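Local structure of aromatic amino acid beta-eliminating lyase/threonine aldolase (Exiguobacterium sibiricum, 3LWS) at residues G46-P51 with S239-I244; E53-D58 with Y249-R254; G315-L320 with C327-S332; L141-R146 with V151-S156. The protein belongs to the beta-eliminating lyase family within the clan of pyridoxal-phosphate-dependent aminotransferase-like enzymes, and is found as an assembly of two chains. All coordinates share one frame; numbering follows the deposited sequence.

Contact 1. Residues G46-P51 with S239-I244; sequences GAIIEP and SLYPYI
Ile48 and Ile49, at the start of helix 49-60, lay their branched side chains against Tyr241 and Ile244 in the first turn of helix 241-254. The chain comes in through Gly46, whose N reaches forward to Glu50 OE2 at 3.0 Å in a nearly straight hydrogen bond that uses the anti lone pair of the carboxylate oxygen. Ala47 leads into a classic gamma turn centred on Ile48 (phi 78°, psi -62°), closed by a weak bond from Ile49 N to Ala47 O. This turn sends the Ile48 side chain out toward the other helix, where its two branches divide the work. With CG1 beside the backbone N (chi1 -60°), CD1 arrives at the root of the tyrosine, 3.4 Å from Tyr241 CB, while the ring itself runs on past it. The other branch, Ile48 CG2, rests on Ile244 CG2 at 3.7 Å. Next comes Ile49: its CG1 lies 3.8 Å from Ile244 CD1, with Ile49 CB and CD1 also near that methyl, so Ile244 meets one isoleucine with each of its methyls. Phe67 of strand 64-68 also packs on Ile244. Asp41 hydrogen-bonds to Leu240 N at the start of helix 241-254, and Tyr243 OH pairs with Ser239 O of the second subunit, which places this helix start at the dimer interface. Carbon meets carbon throughout the contact: the two helix starts are joined by dispersion and shape, while Glu50 takes the Gly46 N-H and Asp41 the Leu240 N-H, neither of them across the contact.

Contact 2. Residues E53-D58 with Y249-R254; sequences EQKFAD and YYYELR
The ring of Tyr251 receives Phe56 CZ over the centre of one face, 3.5 Å above the plane, and has Glu252 OE2 at its edge, in plane. Phe56 thus presents its own edge to that face: a T-shaped pair with centroids 4.7 Å apart and planes at 79°. It belongs to the packing of helix 49-60 against helix 241-254, whose short segments run at 39° to each other. Their axes stay 13.4 Å apart at closest approach, too far for backbone contact, so long side chains span the gap. Phe56 has a second edge-to-face partner in Phe204, and Leu208 packs on Tyr251; both are close in sequence to Lys206, the residue modified with pyridoxal phosphate. On the more exposed side, Lys55 leaves its helix with every side-chain torsion anti, a fully extended arm, while Glu252 comes from the opposite direction with its chain bent at chi2. The ammonium group also pairs with Asp248, so two carboxylates share its charge, which probably favours the protonated lysine. The modelled 2.5 Å from Lys55 NZ to Glu252 OE2 is shorter than expected for a salt bridge and its exact length doubtful; NZ meets OE2 on the anti side, 24° out of the carboxylate plane.

Contact 3. Residues G315-L320 with C327-S332; sequences GFVGYL and CSTEIS
Tyr319 holds its CG between its own backbone N and carbonyl carbon (chi1 70°), folding the ring across the neighbouring strand, and Thr329 turns OG1 anti to its backbone N (chi1 -161°), which places it over that ring. The threonine hydroxyl ends up 3.2 Å above one face, offset toward the rim. From there Thr329 OG1 donates to Tyr319 O at 2.8 Å, gripping the main chain of the residue whose ring lies over it. A water donates in turn to Thr329 OG1 at 2.9 Å and accepts from Gly318 N, so the hydroxyl is held from two partners and tied to the loop. At the far end of the ring, Glu330 N gives a bent bond (140°) to Tyr319 OH at 3.1 Å; the carboxylate of Glu330 goes elsewhere, to Arg146 and His291. Beyond the tyrosine, Leu320 CA makes a CH...O contact with Ser328 O at 3.5 Å, and Leu320 CD2 lies 3.9 Å from Cys327 SG. Earlier in the loop, Val317 CG1 touches Thr329 CG2 at 4.0 Å. Gln309 of helix 298-312 accepts from the N-H groups of Phe316 and Val317, fixing the other end. Loop 316-320 leads into edge strand 321-322, which hairpins back into 326-332: the antiparallel sheet backed by helices is the kind found in the small C-terminal domain of fold-type I pyridoxal-phosphate enzymes.

Contact 4. Residues L141-R146 with V151-S156; sequences LELPQR and VAPAFS
Leu143 and Pro153 cross at about a right angle, with Leu143 CD2 3.8 Å from Pro153 CD. The leucine carries CG beside its backbone N (chi1 -60°), which sends CD2 across to the proline ring and toward the methyl of Ala152. Pro144 follows a cis peptide bond and meets Ala152 and the Val151 carbonyl: Pro144 CB lies 4.1 Å from Ala152 CB and 3.4 Å from Val151 O. That carbonyl is the polar centre of the contact. Gln145 N points at Val151 O over 2.8 Å in an almost perfectly straight bond (177°), and a water also donates to Val151 O while bridging to Glu142 O. Val151 N, by contrast, is buried without a partner. Gln145 itself bends at chi2 (76°), taking its amide away from the contact. Glu142 stretches out to accept from Arg146 N through OE2 at 3.1 Å, met from above the carboxylate plane, which links the end of strand 138-142 to a backbone N-H four residues on. Met182 and Tyr186 of helix 179-186 also pack on Ala152. Here the end of strand 138-142 is tied to the approach to helix 155-167, in the beta-alpha-beta unit completed by strand 171-176, part of the mostly parallel central sheet of this fold.

From the N terminus, 46-51 and 53-58 come one after the other on helix 49-60 and wait for partners almost two hundred residues later, 239-244 and 249-254 on helix 241-254. Their segments alternate, so contacts 1 and 2 cross, fastening the same two helices at sites 12 Å apart between centres. Contact 4 closes a short loop within the long span enclosed by both, between a strand of the central sheet and the helix after it. Contact 3 opens after all of these are closed, as a short loop in the C-terminal antiparallel sheet. Contacts 3 and 4 nevertheless touch: Arg146 NE and Glu330 OE1 form a 2.8 Å salt bridge joining the two sheet regions.

Contact 1. Residues G46-P51 with S239-I244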
loop_
_atom_site.group_PDB
_atom_site.type_symbol
_atom_site.label_atom_id
_atom_site.label_comp_id
_atom_site.label_asym_id
_atom_site.label_seq_id
_atom_site.Cartn_x
_atom_site.Cartn_y
_atom_site.Cartn_z
ATOM N N GLY A 46 -2.997 16.495 3.606
ATOM C CA GLY A 46 -4.069 16.709 4.541
ATOM C C GLY A 46 -3.715 16.212 5.919
ATOM O O GLY A 46 -2.526 16.160 6.311
ATOM N N ALA A 47 -4.769 15.825 6.640
ATOM C CA ALA A 47 -4.663 15.432 8.033
ATOM C C ALA A 47 -3.818 14.173 8.188
ATOM O O ALA A 47 -3.809 13.344 7.300
ATOM C CB ALA A 47 -6.028 15.178 8.593
ATOM N N ILE A 48 -3.139 14.075 9.335
ATOM C CA ILE A 48 -2.418 12.896 9.806
ATOM C C ILE A 48 -1.081 12.771 9.094
ATOM O O ILE A 48 -0.022 12.828 9.735
ATOM C CB ILE A 48 -3.276 11.552 9.716
ATOM C CG1 ILE A 48 -4.555 11.619 10.557
ATOM C CG2 ILE A 48 -2.485 10.385 10.210
ATOM C CD1 ILE A 48 -5.446 10.340 10.424
ATOM N N ILE A 49 -1.124 12.610 7.780
ATOM C CA ILE A 49 0.080 12.400 6.983
ATOM C C ILE A 49 1.054 13.601 7.026
ATOM O O ILE A 49 2.251 13.390 7.215
ATOM C CB ILE A 49 -0.267 12.015 5.513
ATOM C CG1 ILE A 49 0.982 11.467 4.799
ATOM C CG2 ILE A 49 -0.892 13.203 4.780
ATOM C CD1 ILE A 49 0.711 10.615 3.508
ATOM N N GLU A 50 0.562 14.837 6.894
ATOM C CA GLU A 50 1.486 15.994 6.911
ATOM C C GLU A 50 2.212 16.178 8.216
ATOM O O GLU A 50 3.409 16.323 8.191
ATOM C CB GLU A 50 0.858 17.317 6.445
ATOM C CG GLU A 50 0.487 17.269 5.016
ATOM C CD GLU A 50 0.091 18.602 4.403
ATOM O OE1 GLU A 50 0.895 19.550 4.505
ATOM O OE2 GLU A 50 -0.986 18.660 3.758
ATOM N N PRO A 51 1.509 16.140 9.354
ATOM C CA PRO A 51 2.221 16.215 10.628
ATOM C C PRO A 51 3.200 15.037 10.873
ATOM O O PRO A 51 4.295 15.242 11.428
ATOM C CB PRO A 51 1.083 16.189 11.660
ATOM C CG PRO A 51 -0.064 16.711 10.985
ATOM C CD PRO A 51 0.056 16.301 9.548
ATOM N N SER A 239 -6.183 6.857 1.498
ATOM C CA SER A 239 -6.101 6.809 2.972
ATOM C C SER A 239 -4.986 5.833 3.435
ATOM O O SER A 239 -5.112 4.632 3.291
ATOM C CB SER A 239 -7.442 6.360 3.589
ATOM O OG SER A 239 -8.489 7.287 3.416
ATOM N N LEU A 240 -3.882 6.383 3.922
ATOM C CA LEU A 240 -2.807 5.630 4.526
ATOM C C LEU A 240 -2.761 5.793 6.052
ATOM O O LEU A 240 -1.797 5.321 6.673
ATOM C CB LEU A 240 -1.461 6.041 3.921
ATOM C CG LEU A 240 -1.088 5.537 2.539
ATOM C CD1 LEU A 240 0.245 6.150 2.115
ATOM C CD2 LEU A 240 -0.987 4.031 2.471
ATOM N N TYR A 241 -3.771 6.449 6.656
ATOM C CA TYR A 241 -3.789 6.599 8.119
ATOM C C TYR A 241 -3.722 5.261 8.879
ATOM O O TYR A 241 -3.032 5.193 9.885
ATOM C CB TYR A 241 -4.982 7.452 8.641
ATOM C CG TYR A 241 -6.373 6.858 8.484
ATOM C CD1 TYR A 241 -6.932 6.024 9.468
ATOM C CD2 TYR A 241 -7.149 7.153 7.381
ATOM C CE1 TYR A 241 -8.201 5.462 9.311
ATOM C CE2 TYR A 241 -8.436 6.636 7.242
ATOM C CZ TYR A 241 -8.946 5.798 8.209
ATOM O OH TYR A 241 -10.208 5.329 8.059
ATOM N N PRO A 242 -4.391 4.189 8.381
ATOM C CA PRO A 242 -4.332 2.971 9.178
ATOM C C PRO A 242 -2.893 2.524 9.495
ATOM O O PRO A 242 -2.647 1.961 10.585
ATOM C CB PRO A 242 -5.089 1.943 8.320
ATOM C CG PRO A 242 -5.983 2.736 7.478
ATOM C CD PRO A 242 -5.138 3.958 7.128
ATOM N N TYR A 243 -1.960 2.811 8.579
ATOM C CA TYR A 243 -0.564 2.573 8.851
ATOM C C TYR A 243 0.134 3.730 9.513
ATOM O O TYR A 243 1.071 3.477 10.233
ATOM C CB TYR A 243 0.214 2.216 7.602
ATOM C CG TYR A 243 -0.302 0.990 6.930
ATOM C CD1 TYR A 243 -0.238 -0.255 7.545
ATOM C CD2 TYR A 243 -0.833 1.058 5.659
ATOM C CE1 TYR A 243 -0.715 -1.396 6.906
ATOM C CE2 TYR A 243 -1.291 -0.079 5.014
ATOM C CZ TYR A 243 -1.245 -1.295 5.642
ATOM O OH TYR A 243 -1.703 -2.432 4.981
ATOM N N ILE A 244 -0.297 4.977 9.290
ATOM C CA ILE A 244 0.409 6.126 9.894
ATOM C C ILE A 244 0.129 6.287 11.385
ATOM O O ILE A 244 1.038 6.550 12.168
ATOM C CB ILE A 244 0.103 7.457 9.156
ATOM C CG1 ILE A 244 0.592 7.393 7.712
ATOM C CG2 ILE A 244 0.810 8.644 9.798
ATOM C CD1 ILE A 244 0.037 8.490 6.884
#

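Contact 2. Residues E53-D58 with Y249-R254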
loop_
_atom_site.group_PDB
_atom_site.type_symbol
_atom_site.label_atom_id
_atom_site.label_comp_id
_atom_site.label_asym_id
_atom_site.label_seq_id
_atom_site.Cartn_x
_atom_site.Cartn_y
_atom_site.Cartn_z
ATOM N N GLU A 53 4.822 13.311 8.579
ATOM C CA GLU A 53 5.937 13.500 7.697
ATOM C C GLU A 53 6.867 14.580 8.279
ATOM O O GLU A 53 8.064 14.387 8.334
ATOM C CB GLU A 53 5.438 13.814 6.286
ATOM C CG GLU A 53 4.902 12.595 5.515
ATOM C CD GLU A 53 4.464 12.893 4.054
ATOM O OE1 GLU A 53 4.348 14.081 3.642
ATOM O OE2 GLU A 53 4.259 11.915 3.312
ATOM N N GLN A 54 6.322 15.696 8.760
ATOM C CA GLN A 54 7.170 16.778 9.365
ATOM C C GLN A 54 7.920 16.282 10.605
ATOM O O GLN A 54 9.119 16.539 10.773
ATOM C CB GLN A 54 6.291 17.973 9.746
ATOM C CG GLN A 54 5.604 18.620 8.540
ATOM C CD GLN A 54 4.500 19.624 8.932
ATOM O OE1 GLN A 54 4.124 19.745 10.112
ATOM N NE2 GLN A 54 3.983 20.352 7.927
ATOM N N LYS A 55 7.198 15.565 11.464
ATOM C CA LYS A 55 7.756 14.922 12.638
ATOM C C LYS A 55 9.017 14.138 12.324
ATOM O O LYS A 55 10.074 14.351 12.940
ATOM C CB LYS A 55 6.701 13.996 13.279
ATOM C CG LYS A 55 7.195 13.217 14.485
ATOM C CD LYS A 55 6.063 12.527 15.191
ATOM C CE LYS A 55 6.564 11.842 16.454
ATOM N NZ LYS A 55 5.498 11.173 17.240
ATOM N N PHE A 56 8.910 13.242 11.347
ATOM C CA PHE A 56 10.021 12.424 10.975
ATOM C C PHE A 56 11.003 13.108 10.036
ATOM O O PHE A 56 12.153 12.727 10.030
ATOM C CB PHE A 56 9.547 11.055 10.495
ATOM C CG PHE A 56 9.130 10.198 11.628
ATOM C CD1 PHE A 56 10.062 9.516 12.352
ATOM C CD2 PHE A 56 7.822 10.216 12.076
ATOM C CE1 PHE A 56 9.690 8.777 13.453
ATOM C CE2 PHE A 56 7.440 9.501 13.180
ATOM C CZ PHE A 56 8.370 8.785 13.871
ATOM N N ALA A 57 10.624 14.143 9.302
ATOM C CA ALA A 57 11.684 14.983 8.708
ATOM C C ALA A 57 12.585 15.522 9.848
ATOM O O ALA A 57 13.789 15.470 9.771
ATOM C CB ALA A 57 11.117 16.100 7.879
ATOM N N ASP A 58 11.968 15.971 10.934
ATOM C CA ASP A 58 12.693 16.491 12.094
ATOM C C ASP A 58 13.518 15.440 12.782
ATOM O O ASP A 58 14.656 15.702 13.134
ATOM C CB ASP A 58 11.720 17.055 13.135
ATOM C CG ASP A 58 11.145 18.391 12.750
ATOM O OD1 ASP A 58 11.630 19.033 11.781
ATOM O OD2 ASP A 58 10.200 18.814 13.456
ATOM N N TYR A 249 2.039 5.523 16.870
ATOM C CA TYR A 249 1.773 4.896 18.169
ATOM C C TYR A 249 2.870 3.948 18.611
ATOM O O TYR A 249 3.269 3.996 19.783
ATOM C CB TYR A 249 0.454 4.110 18.168
ATOM C CG TYR A 249 0.134 3.421 19.485
ATOM C CD1 TYR A 249 -0.678 4.027 20.433
ATOM C CD2 TYR A 249 0.608 2.145 19.769
ATOM C CE1 TYR A 249 -0.952 3.407 21.659
ATOM C CE2 TYR A 249 0.315 1.511 21.005
ATOM C CZ TYR A 249 -0.470 2.163 21.923
ATOM O OH TYR A 249 -0.776 1.553 23.108
ATOM N N TYR A 250 3.320 3.043 17.720
ATOM C CA TYR A 250 4.382 2.082 18.136
ATOM C C TYR A 250 5.722 2.773 18.233
ATOM O O TYR A 250 6.567 2.384 19.036
ATOM C CB TYR A 250 4.369 0.807 17.280
ATOM C CG TYR A 250 3.123 0.022 17.614
ATOM C CD1 TYR A 250 2.993 -0.616 18.844
ATOM C CD2 TYR A 250 2.049 -0.037 16.743
ATOM C CE1 TYR A 250 1.854 -1.279 19.178
ATOM C CE2 TYR A 250 0.905 -0.708 17.075
ATOM C CZ TYR A 250 0.803 -1.307 18.289
ATOM O OH TYR A 250 -0.332 -1.998 18.614
ATOM N N TYR A 251 5.905 3.831 17.442
ATOM C CA TYR A 251 7.080 4.678 17.597
ATOM C C TYR A 251 7.094 5.307 18.999
ATOM O O TYR A 251 8.072 5.156 19.735
ATOM C CB TYR A 251 7.178 5.758 16.504
ATOM C CG TYR A 251 8.322 6.703 16.743
ATOM C CD1 TYR A 251 9.622 6.356 16.381
ATOM C CD2 TYR A 251 8.122 7.923 17.397
ATOM C CE1 TYR A 251 10.691 7.210 16.624
ATOM C CE2 TYR A 251 9.202 8.788 17.644
ATOM C CZ TYR A 251 10.473 8.425 17.265
ATOM O OH TYR A 251 11.537 9.258 17.492
ATOM N N GLU A 252 6.017 5.986 19.379
ATOM C CA GLU A 252 5.995 6.609 20.697
ATOM C C GLU A 252 6.146 5.555 21.787
ATOM O O GLU A 252 6.930 5.767 22.729
ATOM C CB GLU A 252 4.737 7.469 20.893
ATOM C CG GLU A 252 4.752 8.697 20.038
ATOM C CD GLU A 252 5.924 9.624 20.338
ATOM O OE1 GLU A 252 6.313 9.734 21.524
ATOM O OE2 GLU A 252 6.465 10.222 19.393
ATOM N N LEU A 253 5.521 4.386 21.598
ATOM C CA LEU A 253 5.613 3.286 22.572
ATOM C C LEU A 253 7.022 2.719 22.757
ATOM O O LEU A 253 7.427 2.434 23.878
ATOM C CB LEU A 253 4.672 2.147 22.199
ATOM C CG LEU A 253 4.505 0.963 23.186
ATOM C CD1 LEU A 253 3.629 1.366 24.404
ATOM C CD2 LEU A 253 3.907 -0.258 22.476
ATOM N N ARG A 254 7.778 2.570 21.679
ATOM C CA ARG A 254 8.997 1.776 21.758
ATOM C C ARG A 254 10.299 2.523 21.486
ATOM O O ARG A 254 11.360 1.920 21.584
ATOM C CB ARG A 254 8.873 0.561 20.841
ATOM C CG ARG A 254 7.813 -0.440 21.287
ATOM C CD ARG A 254 7.845 -1.731 20.495
ATOM N NE ARG A 254 6.818 -2.667 20.975
ATOM C CZ ARG A 254 5.737 -3.070 20.285
ATOM N NH1 ARG A 254 5.516 -2.673 19.039
ATOM N NH2 ARG A 254 4.869 -3.913 20.851
#

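Contact 3. Residues G315-L320 with C327-S332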
loop_
_atom_site.group_PDB
_atom_site.type_symbol
_atom_site.label_atom_id
_atom_site.label_comp_id
_atom_site.label_asym_id
_atom_site.label_seq_id
_atom_site.Cartn_x
_atom_site.Cartn_y
_atom_site.Cartn_z
ATOM N N GLY A 315 9.429 -20.198 23.426
ATOM C CA GLY A 315 9.961 -20.155 22.039
ATOM C C GLY A 315 11.373 -19.589 21.903
ATOM O O GLY A 315 11.590 -18.391 22.102
ATOM N N PHE A 316 12.342 -20.454 21.608
ATOM C CA PHE A 316 13.736 -20.025 21.297
ATOM C C PHE A 316 13.935 -19.788 19.793
ATOM O O PHE A 316 14.591 -18.825 19.398
ATOM C CB PHE A 316 14.770 -21.050 21.746
ATOM C CG PHE A 316 14.819 -21.266 23.235
ATOM C CD1 PHE A 316 13.933 -22.146 23.853
ATOM C CD2 PHE A 316 15.725 -20.573 24.007
ATOM C CE1 PHE A 316 13.963 -22.343 25.223
ATOM C CE2 PHE A 316 15.765 -20.749 25.374
ATOM C CZ PHE A 316 14.882 -21.633 25.989
ATOM N N VAL A 317 13.343 -20.668 18.985
ATOM C CA VAL A 317 13.621 -20.800 17.545
ATOM C C VAL A 317 12.317 -21.154 16.843
ATOM O O VAL A 317 11.711 -22.181 17.145
ATOM C CB VAL A 317 14.646 -21.922 17.299
ATOM C CG1 VAL A 317 14.927 -22.177 15.767
ATOM C CG2 VAL A 317 15.935 -21.616 18.031
ATOM N N GLY A 318 11.880 -20.298 15.936
ATOM C CA GLY A 318 10.637 -20.516 15.198
ATOM C C GLY A 318 10.750 -21.181 13.840
ATOM O O GLY A 318 9.753 -21.660 13.309
ATOM N N TYR A 319 11.961 -21.226 13.295
ATOM C CA TYR A 319 12.218 -21.821 11.992
ATOM C C TYR A 319 13.740 -21.975 11.867
ATOM O O TYR A 319 14.469 -21.213 12.480
ATOM C CB TYR A 319 11.692 -20.892 10.896
ATOM C CG TYR A 319 12.534 -19.649 10.788
ATOM C CD1 TYR A 319 12.276 -18.536 11.576
ATOM C CD2 TYR A 319 13.658 -19.610 9.927
ATOM C CE1 TYR A 319 13.096 -17.372 11.481
ATOM C CE2 TYR A 319 14.479 -18.479 9.841
ATOM C CZ TYR A 319 14.191 -17.361 10.628
ATOM O OH TYR A 319 15.019 -16.247 10.554
ATOM N N LEU A 320 14.202 -22.923 11.053
ATOM C CA LEU A 320 15.614 -23.052 10.665
ATOM C C LEU A 320 15.826 -22.924 9.141
ATOM O O LEU A 320 14.925 -23.216 8.369
ATOM C CB LEU A 320 16.156 -24.392 11.142
ATOM C CG LEU A 320 16.266 -24.574 12.666
ATOM C CD1 LEU A 320 16.293 -26.111 12.970
ATOM C CD2 LEU A 320 17.483 -23.846 13.223
ATOM N N CYS A 327 22.695 -24.986 10.408
ATOM C CA CYS A 327 21.406 -24.363 10.117
ATOM C C CYS A 327 21.258 -23.140 10.987
ATOM O O CYS A 327 21.869 -23.041 12.058
ATOM C CB CYS A 327 20.236 -25.329 10.358
ATOM S SG CYS A 327 20.269 -26.167 11.924
ATOM N N SER A 328 20.432 -22.216 10.542
ATOM C CA SER A 328 20.461 -20.853 11.066
ATOM C C SER A 328 19.076 -20.305 11.273
ATOM O O SER A 328 18.139 -20.681 10.576
ATOM C CB SER A 328 21.176 -19.949 10.059
ATOM O OG SER A 328 21.290 -18.630 10.536
ATOM N N THR A 329 18.945 -19.435 12.275
ATOM C CA THR A 329 17.731 -18.672 12.463
ATOM C C THR A 329 18.105 -17.270 12.920
ATOM O O THR A 329 19.222 -17.027 13.412
ATOM C CB THR A 329 16.790 -19.311 13.470
ATOM O OG1 THR A 329 15.469 -18.775 13.276
ATOM C CG2 THR A 329 17.256 -19.052 14.929
ATOM N N GLU A 330 17.182 -16.346 12.743
ATOM C CA GLU A 330 17.435 -14.945 13.094
ATOM C C GLU A 330 16.659 -14.574 14.387
ATOM O O GLU A 330 15.484 -14.839 14.508
ATOM C CB GLU A 330 17.032 -14.045 11.941
ATOM C CG GLU A 330 17.231 -12.558 12.183
ATOM C CD GLU A 330 16.931 -11.735 10.945
ATOM O OE1 GLU A 330 17.750 -11.732 9.997
ATOM O OE2 GLU A 330 15.865 -11.098 10.923
ATOM N N ILE A 331 17.349 -13.979 15.342
ATOM C CA ILE A 331 16.732 -13.523 16.601
ATOM C C ILE A 331 16.726 -12.006 16.574
ATOM O O ILE A 331 17.777 -11.409 16.390
ATOM C CB ILE A 331 17.593 -13.953 17.820
ATOM C CG1 ILE A 331 17.774 -15.477 17.891
ATOM C CG2 ILE A 331 17.013 -13.367 19.115
ATOM C CD1 ILE A 331 16.506 -16.302 17.876
ATOM N N SER A 332 15.572 -11.381 16.757
ATOM C CA SER A 332 15.505 -9.920 16.961
ATOM C C SER A 332 14.756 -9.662 18.283
ATOM O O SER A 332 13.604 -10.048 18.416
ATOM C CB SER A 332 14.765 -9.255 15.809
ATOM O OG SER A 332 15.492 -9.393 14.572
HETATM O O HOH W 1 13.617 -17.683 15.215
#

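Contact 4. Residues L141-R146 with V151-S156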
loop_
_atom_site.group_PDB
_atom_site.type_symbol
_atom_site.label_atom_id
_atom_site.label_comp_id
_atom_site.label_asym_id
_atom_site.label_seq_id
_atom_site.Cartn_x
_atom_site.Cartn_y
_atom_site.Cartn_z
ATOM N N LEU A 141 23.906 1.961 1.788
ATOM C CA LEU A 141 24.344 1.222 2.950
ATOM C C LEU A 141 23.110 0.827 3.745
ATOM O O LEU A 141 22.144 1.572 3.779
ATOM C CB LEU A 141 25.236 2.066 3.827
ATOM C CG LEU A 141 26.562 2.503 3.218
ATOM C CD1 LEU A 141 27.241 3.487 4.149
ATOM C CD2 LEU A 141 27.425 1.268 2.937
ATOM N N GLU A 142 23.177 -0.343 4.379
ATOM C CA GLU A 142 22.146 -0.880 5.284
ATOM C C GLU A 142 22.732 -1.062 6.695
ATOM O O GLU A 142 23.663 -1.845 6.895
ATOM C CB GLU A 142 21.682 -2.236 4.744
ATOM C CG GLU A 142 20.546 -2.899 5.469
ATOM C CD GLU A 142 20.389 -4.386 5.096
ATOM O OE1 GLU A 142 20.426 -4.717 3.882
ATOM O OE2 GLU A 142 20.169 -5.210 6.030
ATOM N N LEU A 143 22.222 -0.321 7.663
ATOM C CA LEU A 143 22.756 -0.351 9.014
ATOM C C LEU A 143 21.767 -1.010 9.991
ATOM O O LEU A 143 20.682 -0.435 10.259
ATOM C CB LEU A 143 23.093 1.082 9.471
ATOM C CG LEU A 143 24.113 1.857 8.639
ATOM C CD1 LEU A 143 24.100 3.310 9.063
ATOM C CD2 LEU A 143 25.494 1.260 8.779
ATOM N N PRO A 144 22.113 -2.206 10.525
ATOM C CA PRO A 144 23.278 -3.047 10.237
ATOM C C PRO A 144 22.979 -3.964 9.048
ATOM O O PRO A 144 21.839 -3.937 8.521
ATOM C CB PRO A 144 23.376 -3.913 11.494
ATOM C CG PRO A 144 21.954 -4.160 11.844
ATOM C CD PRO A 144 21.185 -2.907 11.436
ATOM N N GLN A 145 23.965 -4.787 8.681
ATOM C CA GLN A 145 23.807 -5.754 7.555
ATOM C C GLN A 145 23.138 -6.988 8.068
ATOM O O GLN A 145 23.784 -7.952 8.518
ATOM C CB GLN A 145 25.136 -6.095 6.894
ATOM C CG GLN A 145 25.014 -6.620 5.463
ATOM C CD GLN A 145 24.725 -5.521 4.461
ATOM O OE1 GLN A 145 25.544 -4.623 4.238
ATOM N NE2 GLN A 145 23.558 -5.591 3.844
ATOM N N ARG A 146 21.827 -6.974 7.955
ATOM C CA ARG A 146 21.005 -7.937 8.638
ATOM C C ARG A 146 21.254 -9.365 8.161
ATOM O O ARG A 146 21.223 -10.313 8.966
ATOM C CB ARG A 146 19.561 -7.493 8.460
ATOM C CG ARG A 146 18.536 -8.470 8.765
ATOM C CD ARG A 146 18.077 -9.269 7.537
ATOM N NE ARG A 146 16.912 -9.973 8.007
ATOM C CZ ARG A 146 15.658 -9.747 7.647
ATOM N NH1 ARG A 146 15.366 -8.913 6.683
ATOM N NH2 ARG A 146 14.688 -10.448 8.215
ATOM N N VAL A 151 25.777 -6.775 11.439
ATOM C CA VAL A 151 27.103 -6.217 11.639
ATOM C C VAL A 151 27.098 -4.811 11.023
ATOM O O VAL A 151 26.412 -4.596 10.020
ATOM C CB VAL A 151 28.102 -7.141 10.925
ATOM C CG1 VAL A 151 29.513 -6.559 10.905
ATOM C CG2 VAL A 151 28.048 -8.544 11.570
ATOM N N ALA A 152 27.838 -3.868 11.591
ATOM C CA ALA A 152 27.833 -2.495 11.056
ATOM C C ALA A 152 29.178 -1.858 11.253
ATOM O O ALA A 152 29.927 -2.259 12.137
ATOM C CB ALA A 152 26.759 -1.661 11.715
ATOM N N PRO A 153 29.518 -0.894 10.398
ATOM C CA PRO A 153 30.818 -0.267 10.571
ATOM C C PRO A 153 30.782 0.718 11.759
ATOM O O PRO A 153 29.704 1.075 12.212
ATOM C CB PRO A 153 31.068 0.420 9.231
ATOM C CG PRO A 153 29.777 0.432 8.507
ATOM C CD PRO A 153 28.843 -0.512 9.151
ATOM N N ALA A 154 31.956 1.087 12.270
ATOM C CA ALA A 154 32.089 2.086 13.333
ATOM C C ALA A 154 31.567 3.429 12.832
ATOM O O ALA A 154 31.576 3.688 11.625
ATOM C CB ALA A 154 33.546 2.223 13.762
ATOM N N PHE A 155 31.099 4.282 13.737
ATOM C CA PHE A 155 30.588 5.601 13.332
ATOM C C PHE A 155 31.616 6.414 12.519
ATOM O O PHE A 155 31.257 7.099 11.578
ATOM C CB PHE A 155 30.124 6.415 14.533
ATOM C CG PHE A 155 29.618 7.795 14.168
ATOM C CD1 PHE A 155 28.323 7.967 13.677
ATOM C CD2 PHE A 155 30.441 8.905 14.270
ATOM C CE1 PHE A 155 27.832 9.243 13.316
ATOM C CE2 PHE A 155 29.947 10.196 13.913
ATOM C CZ PHE A 155 28.650 10.340 13.422
ATOM N N SER A 156 32.885 6.342 12.897
ATOM C CA SER A 156 33.935 7.102 12.191
ATOM C C SER A 156 34.124 6.576 10.767
ATOM O O SER A 156 34.424 7.349 9.864
ATOM C CB SER A 156 35.266 7.057 12.935
ATOM O OG SER A 156 35.957 5.847 12.680
HETATM O O HOH W 2 26.534 -2.351 7.860
#